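Side-chain contact in histone RNA hairpin-binding protein (Drosophila melanogaster, PDB 4TV0), which binds the stem-loop of histone mRNA, acts in histone pre-mRNA 3' processing and couples histone mRNA production to the cell cycle: residues Q16-Y21 / A58-V63. The protein carries 2 engineered substitutions. Numbering follows the deposited sequence.
Sequences QKQIDY and AFDGMV. Engineered in segment 58-63: Met62 (natural residue Leu). With nucleotides of chain B.
Gln18 reaches toward helix 56-67 with CG anti to its own carbonyl carbon (chi1 -70°) and the chain extended beyond. This brings OE1 to Phe59 and NE2 to Asp60. Gln18 NE2 donates to Asp60 OD1 at 2.7 Å. The acceptor lies close to the amide plane, but the N-H...O angle is bent to 133°. Amide and carboxylate planes stand steeply across each other. Gln18 OE1 sits at the edge of the Phe59 ring, 3.3 Å from Phe59 CE2. The Phe59 ring is swung away from its own backbone N and turns its CD2-CE2 edge to Gln18. Nearer the backbone, Gln18 CB meets Val63 CG1 at 4.0 Å. Segments 16-21 and 58-63 run nearly parallel, 7° apart, with their axes 11.2 Å apart at closest approach. Their parent helices, 9-22 and 56-67, belong to the RNA-binding domain of the SLBP family. Arg56 pairs with Asp60 OD2 in a salt bridge. RNA is held on both helices. Tyr21 stacks a ring face on the U14 base of chain B, with U14 N3 over the ring centre. A serine in place of Tyr21 would probably leave that face of the uracil without its stacking partner. On helix 56-67, A6 O2' of chain B donates to Ala58 O at 2.7 Å.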
ATOM      1  N   GLN A  16       2.052  -4.851  -1.824  1.00 32.13           N
ATOM      2  CA  GLN A  16       2.813  -4.587  -3.027  1.00 33.71           C
ATOM      3  C   GLN A  16       1.846  -4.466  -4.202  1.00 41.93           C
ATOM      4  O   GLN A  16       2.124  -3.778  -5.181  1.00 47.52           O
ATOM      5  CB  GLN A  16       3.825  -5.712  -3.241  1.00 31.88           C
ATOM      6  CG  GLN A  16       4.759  -5.520  -4.418  1.00 41.25           C
ATOM      7  CD  GLN A  16       5.313  -4.106  -4.505  1.00 49.22           C
ATOM      8  OE1 GLN A  16       6.190  -3.708  -3.723  1.00 44.90           O
ATOM      9  NE2 GLN A  16       4.802  -3.334  -5.462  1.00 45.37           N
ATOM     10  N   LYS A  17       0.693  -5.116  -4.075  1.00 35.64           N
ATOM     11  CA  LYS A  17      -0.264  -5.218  -5.159  1.00 35.98           C
ATOM     12  C   LYS A  17      -1.029  -3.908  -5.238  1.00 40.35           C
ATOM     13  O   LYS A  17      -1.193  -3.341  -6.313  1.00 41.40           O
ATOM     14  CB  LYS A  17      -1.206  -6.415  -4.930  1.00 37.18           C
ATOM     15  CG  LYS A  17      -2.053  -6.861  -6.127  1.00 32.58           C
ATOM     16  CD  LYS A  17      -3.212  -7.768  -5.687  1.00 33.76           C
ATOM     17  CE  LYS A  17      -4.329  -7.847  -6.735  1.00 45.73           C
ATOM     18  NZ  LYS A  17      -5.675  -8.142  -6.129  1.00 53.72           N
ATOM     19  N   GLN A  18      -1.484  -3.424  -4.089  1.00 44.55           N
ATOM     20  CA  GLN A  18      -2.113  -2.112  -4.000  1.00 45.20           C
ATOM     21  C   GLN A  18      -1.203  -1.039  -4.609  1.00 46.59           C
ATOM     22  O   GLN A  18      -1.655  -0.138  -5.322  1.00 48.99           O
ATOM     23  CB  GLN A  18      -2.380  -1.756  -2.539  1.00 40.88           C
ATOM     24  CG  GLN A  18      -3.462  -2.555  -1.863  1.00 37.01           C
ATOM     25  CD  GLN A  18      -3.415  -2.407  -0.350  1.00 39.37           C
ATOM     26  OE1 GLN A  18      -2.388  -2.675   0.283  1.00 48.27           O
ATOM     27  NE2 GLN A  18      -4.516  -1.961   0.234  1.00 37.55           N
ATOM     28  N   ILE A  19       0.086  -1.151  -4.307  1.00 33.58           N
ATOM     29  CA  ILE A  19       1.090  -0.245  -4.834  1.00 32.61           C
ATOM     30  C   ILE A  19       1.216  -0.378  -6.338  1.00 38.09           C
ATOM     31  O   ILE A  19       1.134   0.616  -7.049  1.00 38.14           O
ATOM     32  CB  ILE A  19       2.449  -0.494  -4.186  1.00 31.86           C
ATOM     33  CG1 ILE A  19       2.462   0.107  -2.784  1.00 27.55           C
ATOM     34  CG2 ILE A  19       3.569   0.099  -5.026  1.00 37.89           C
ATOM     35  CD1 ILE A  19       3.604  -0.416  -1.925  1.00 26.42           C
ATOM     36  N   ASP A  20       1.400  -1.608  -6.812  1.00 42.87           N
ATOM     37  CA  ASP A  20       1.474  -1.869  -8.243  1.00 41.71           C
ATOM     38  C   ASP A  20       0.303  -1.236  -8.967  1.00 42.75           C
ATOM     39  O   ASP A  20       0.495  -0.468  -9.896  1.00 47.04           O
ATOM     40  CB  ASP A  20       1.543  -3.367  -8.531  1.00 39.17           C
ATOM     41  CG  ASP A  20       2.921  -3.923  -8.305  1.00 46.67           C
ATOM     42  OD1 ASP A  20       3.764  -3.188  -7.744  1.00 55.86           O
ATOM     43  OD2 ASP A  20       3.176  -5.083  -8.680  1.00 52.46           O
ATOM     44  N   TYR A  21      -0.904  -1.549  -8.518  1.00 39.59           N
ATOM     45  CA  TYR A  21      -2.101  -0.884  -9.004  1.00 42.48           C
ATOM     46  C   TYR A  21      -1.907   0.628  -9.105  1.00 50.68           C
ATOM     47  O   TYR A  21      -2.294   1.244 -10.100  1.00 54.27           O
ATOM     48  CB  TYR A  21      -3.292  -1.178  -8.088  1.00 39.97           C
ATOM     49  CG  TYR A  21      -4.083  -2.411  -8.461  1.00 37.55           C
ATOM     50  CD1 TYR A  21      -3.515  -3.413  -9.236  1.00 33.81           C
ATOM     51  CD2 TYR A  21      -5.412  -2.560  -8.051  1.00 34.80           C
ATOM     52  CE1 TYR A  21      -4.237  -4.549  -9.579  1.00 37.59           C
ATOM     53  CE2 TYR A  21      -6.146  -3.672  -8.397  1.00 37.52           C
ATOM     54  CZ  TYR A  21      -5.554  -4.676  -9.163  1.00 43.78           C
ATOM     55  OH  TYR A  21      -6.271  -5.809  -9.514  1.00 45.37           O
ATOM     56  N   ALA A  58      -5.454   1.108   8.625  1.00 45.91           N
ATOM     57  CA  ALA A  58      -4.438   2.134   8.548  1.00 42.46           C
ATOM     58  C   ALA A  58      -3.736   2.124   7.199  1.00 46.14           C
ATOM     59  O   ALA A  58      -3.621   3.158   6.545  1.00 55.62           O
ATOM     60  CB  ALA A  58      -3.454   1.961   9.664  1.00 44.74           C
ATOM     61  N   PHE A  59      -3.276   0.959   6.762  1.00 39.48           N
ATOM     62  CA  PHE A  59      -2.592   0.893   5.474  1.00 35.95           C
ATOM     63  C   PHE A  59      -3.553   1.139   4.316  1.00 39.55           C
ATOM     64  O   PHE A  59      -3.205   1.769   3.311  1.00 38.54           O
ATOM     65  CB  PHE A  59      -1.913  -0.452   5.270  1.00 25.62           C
ATOM     66  CG  PHE A  59      -0.878  -0.431   4.191  1.00 23.88           C
ATOM     67  CD1 PHE A  59       0.419  -0.025   4.462  1.00 26.50           C
ATOM     68  CD2 PHE A  59      -1.200  -0.773   2.898  1.00 27.37           C
ATOM     69  CE1 PHE A  59       1.386   0.006   3.464  1.00 20.78           C
ATOM     70  CE2 PHE A  59      -0.237  -0.749   1.901  1.00 27.49           C
ATOM     71  CZ  PHE A  59       1.056  -0.347   2.193  1.00 19.40           C
ATOM     72  N   ASP A  60      -4.765   0.622   4.459  1.00 42.06           N
ATOM     73  CA  ASP A  60      -5.785   0.846   3.457  1.00 44.68           C
ATOM     74  C   ASP A  60      -6.125   2.335   3.309  1.00 48.53           C
ATOM     75  O   ASP A  60      -6.340   2.823   2.197  1.00 44.91           O
ATOM     76  CB  ASP A  60      -7.028   0.011   3.760  1.00 38.73           C
ATOM     77  CG  ASP A  60      -6.936  -1.378   3.172  1.00 42.95           C
ATOM     78  OD1 ASP A  60      -5.928  -1.641   2.475  1.00 41.02           O
ATOM     79  OD2 ASP A  60      -7.874  -2.190   3.377  1.00 43.30           O
ATOM     80  N   GLY A  61      -6.151   3.046   4.433  1.00 56.00           N
ATOM     81  CA  GLY A  61      -6.370   4.481   4.436  1.00 56.62           C
ATOM     82  C   GLY A  61      -5.334   5.284   3.660  1.00 60.00           C
ATOM     83  O   GLY A  61      -5.694   6.175   2.902  1.00 64.68           O
HETATM   84  N   MSE A  62      -4.055   4.973   3.847  1.00 82.08           N
HETATM   85  CA  MSE A  62      -2.974   5.687   3.167  1.00 78.16           C
HETATM   86  C   MSE A  62      -2.974   5.462   1.659  1.00 79.66           C
HETATM   87  O   MSE A  62      -2.650   6.353   0.886  1.00 83.77           O
HETATM   88  CB  MSE A  62      -1.613   5.289   3.750  1.00 46.86           C
HETATM   89  CG  MSE A  62      -1.436   5.639   5.215  1.00 46.86           C
HETATM   90 SE   MSE A  62       0.410   5.435   5.798  1.00 46.86          SE
HETATM   91  CE  MSE A  62       0.511   3.472   5.864  1.00 46.86           C
ATOM     92  N   VAL A  63      -3.337   4.254   1.256  1.00 46.46           N
ATOM     93  CA  VAL A  63      -3.351   3.870  -0.146  1.00 47.33           C
ATOM     94  C   VAL A  63      -4.456   4.624  -0.898  1.00 47.91           C
ATOM     95  O   VAL A  63      -4.256   5.087  -2.023  1.00 44.77           O
ATOM     96  CB  VAL A  63      -3.510   2.324  -0.288  1.00 39.11           C
ATOM     97  CG1 VAL A  63      -3.781   1.942  -1.710  1.00 35.07           C
ATOM     98  CG2 VAL A  63      -2.243   1.628   0.183  1.00 34.79           C
TER
ATOM     99  P     U B  14     -10.168  -8.501  -9.013  1.00 49.14           P
ATOM    100  OP1   U B  14     -10.567  -9.316 -10.195  1.00 36.52           O
ATOM    101  OP2   U B  14      -9.140  -8.994  -8.060  1.00 44.98           O
ATOM    102  O5'   U B  14      -9.671  -7.068  -9.510  1.00 47.45           O
ATOM    103  C5'   U B  14     -10.307  -6.408 -10.602  1.00 41.95           C
ATOM    104  C4'   U B  14     -10.577  -4.956 -10.290  1.00 46.65           C
ATOM    105  O4'   U B  14      -9.314  -4.274 -10.042  1.00 47.76           O
ATOM    106  C3'   U B  14     -11.298  -4.153 -11.382  1.00 45.90           C
ATOM    107  O3'   U B  14     -12.279  -3.297 -10.793  1.00 37.75           O
ATOM    108  C2'   U B  14     -10.176  -3.310 -11.997  1.00 43.84           C
ATOM    109  O2'   U B  14     -10.584  -2.074 -12.533  1.00 45.25           O
ATOM    110  C1'   U B  14      -9.255  -3.087 -10.810  1.00 44.78           C
ATOM    111  N1    U B  14      -7.865  -2.850 -11.211  1.00 46.81           N
ATOM    112  C2    U B  14      -7.290  -1.676 -10.783  1.00 46.16           C
ATOM    113  O2    U B  14      -7.890  -0.894 -10.080  1.00 46.56           O
ATOM    114  N3    U B  14      -5.999  -1.470 -11.189  1.00 40.13           N
ATOM    115  C4    U B  14      -5.258  -2.327 -11.975  1.00 46.10           C
ATOM    116  O4    U B  14      -4.098  -2.029 -12.268  1.00 54.03           O
ATOM    117  C5    U B  14      -5.930  -3.523 -12.390  1.00 47.80           C
ATOM    118  C6    U B  14      -7.192  -3.740 -12.015  1.00 45.85           C
ATOM    119  P     A B   6      -4.496  12.051   8.365  1.00 73.56           P
ATOM    120  OP1   A B   6      -5.660  12.719   7.712  1.00 75.25           O
ATOM    121  OP2   A B   6      -4.209  12.238   9.812  1.00 69.36           O
ATOM    122  O5'   A B   6      -4.673  10.484   8.179  1.00 72.07           O
ATOM    123  C5'   A B   6      -4.551   9.899   6.891  1.00 70.16           C
ATOM    124  C4'   A B   6      -4.416   8.406   6.985  1.00 62.01           C
ATOM    125  O4'   A B   6      -3.071   8.052   7.407  1.00 65.61           O
ATOM    126  C3'   A B   6      -5.304   7.744   8.020  1.00 60.34           C
ATOM    127  O3'   A B   6      -6.629   7.568   7.568  1.00 54.56           O
ATOM    128  C2'   A B   6      -4.560   6.446   8.299  1.00 58.06           C
ATOM    129  O2'   A B   6      -4.734   5.540   7.220  1.00 57.75           O
ATOM    130  C1'   A B   6      -3.116   6.929   8.264  1.00 57.52           C
ATOM    131  N9    A B   6      -2.626   7.333   9.597  1.00 61.69           N
ATOM    132  C8    A B   6      -2.500   8.614  10.074  1.00 66.65           C
ATOM    133  N7    A B   6      -2.030   8.686  11.296  1.00 65.12           N
ATOM    134  C5    A B   6      -1.819   7.360  11.646  1.00 66.26           C
ATOM    135  C6    A B   6      -1.319   6.759  12.817  1.00 67.34           C
ATOM    136  N6    A B   6      -0.934   7.452  13.898  1.00 59.16           N
ATOM    137  N1    A B   6      -1.245   5.402  12.842  1.00 66.35           N
ATOM    138  C2    A B   6      -1.630   4.703  11.766  1.00 58.99           C
ATOM    139  N3    A B   6      -2.105   5.164  10.613  1.00 61.92           N
ATOM    140  C4    A B   6      -2.181   6.511  10.612  1.00 65.39           C
ATOM    141  P     A B   7      -7.848   7.766   8.586  1.00 58.07           P
ATOM    142  OP1   A B   7      -9.105   7.570   7.805  1.00 63.86           O
ATOM    143  OP2   A B   7      -7.574   9.020   9.332  1.00 58.29           O
ATOM    144  O5'   A B   7      -7.719   6.556   9.615  1.00 60.90           O
ATOM    145  C5'   A B   7      -7.869   5.213   9.184  1.00 57.24           C
ATOM    146  C4'   A B   7      -7.281   4.245  10.181  1.00 57.07           C
ATOM    147  O4'   A B   7      -5.928   4.635  10.511  1.00 59.31           O
ATOM    148  C3'   A B   7      -7.989   4.160  11.521  1.00 60.07           C
ATOM    149  O3'   A B   7      -9.078   3.262  11.457  1.00 60.00           O
ATOM    150  C2'   A B   7      -6.888   3.690  12.474  1.00 59.72           C
ATOM    151  O2'   A B   7      -6.751   2.277  12.439  1.00 57.70           O
ATOM    152  C1'   A B   7      -5.637   4.302  11.852  1.00 55.95           C
ATOM    153  N9    A B   7      -5.169   5.505  12.558  1.00 64.38           N
ATOM    154  C8    A B   7      -5.269   6.824  12.165  1.00 66.67           C
ATOM    155  N7    A B   7      -4.728   7.670  13.009  1.00 67.95           N
ATOM    156  C5    A B   7      -4.243   6.843  14.019  1.00 65.83           C
ATOM    157  C6    A B   7      -3.556   7.114  15.211  1.00 59.96           C
ATOM    158  N6    A B   7      -3.226   8.350  15.602  1.00 61.07           N
ATOM    159  N1    A B   7      -3.209   6.055  15.982  1.00 65.22           N
ATOM    160  C2    A B   7      -3.533   4.811  15.598  1.00 64.02           C
ATOM    161  N3    A B   7      -4.174   4.435  14.498  1.00 67.77           N
ATOM    162  C4    A B   7      -4.500   5.508  13.751  1.00 67.86           C
TER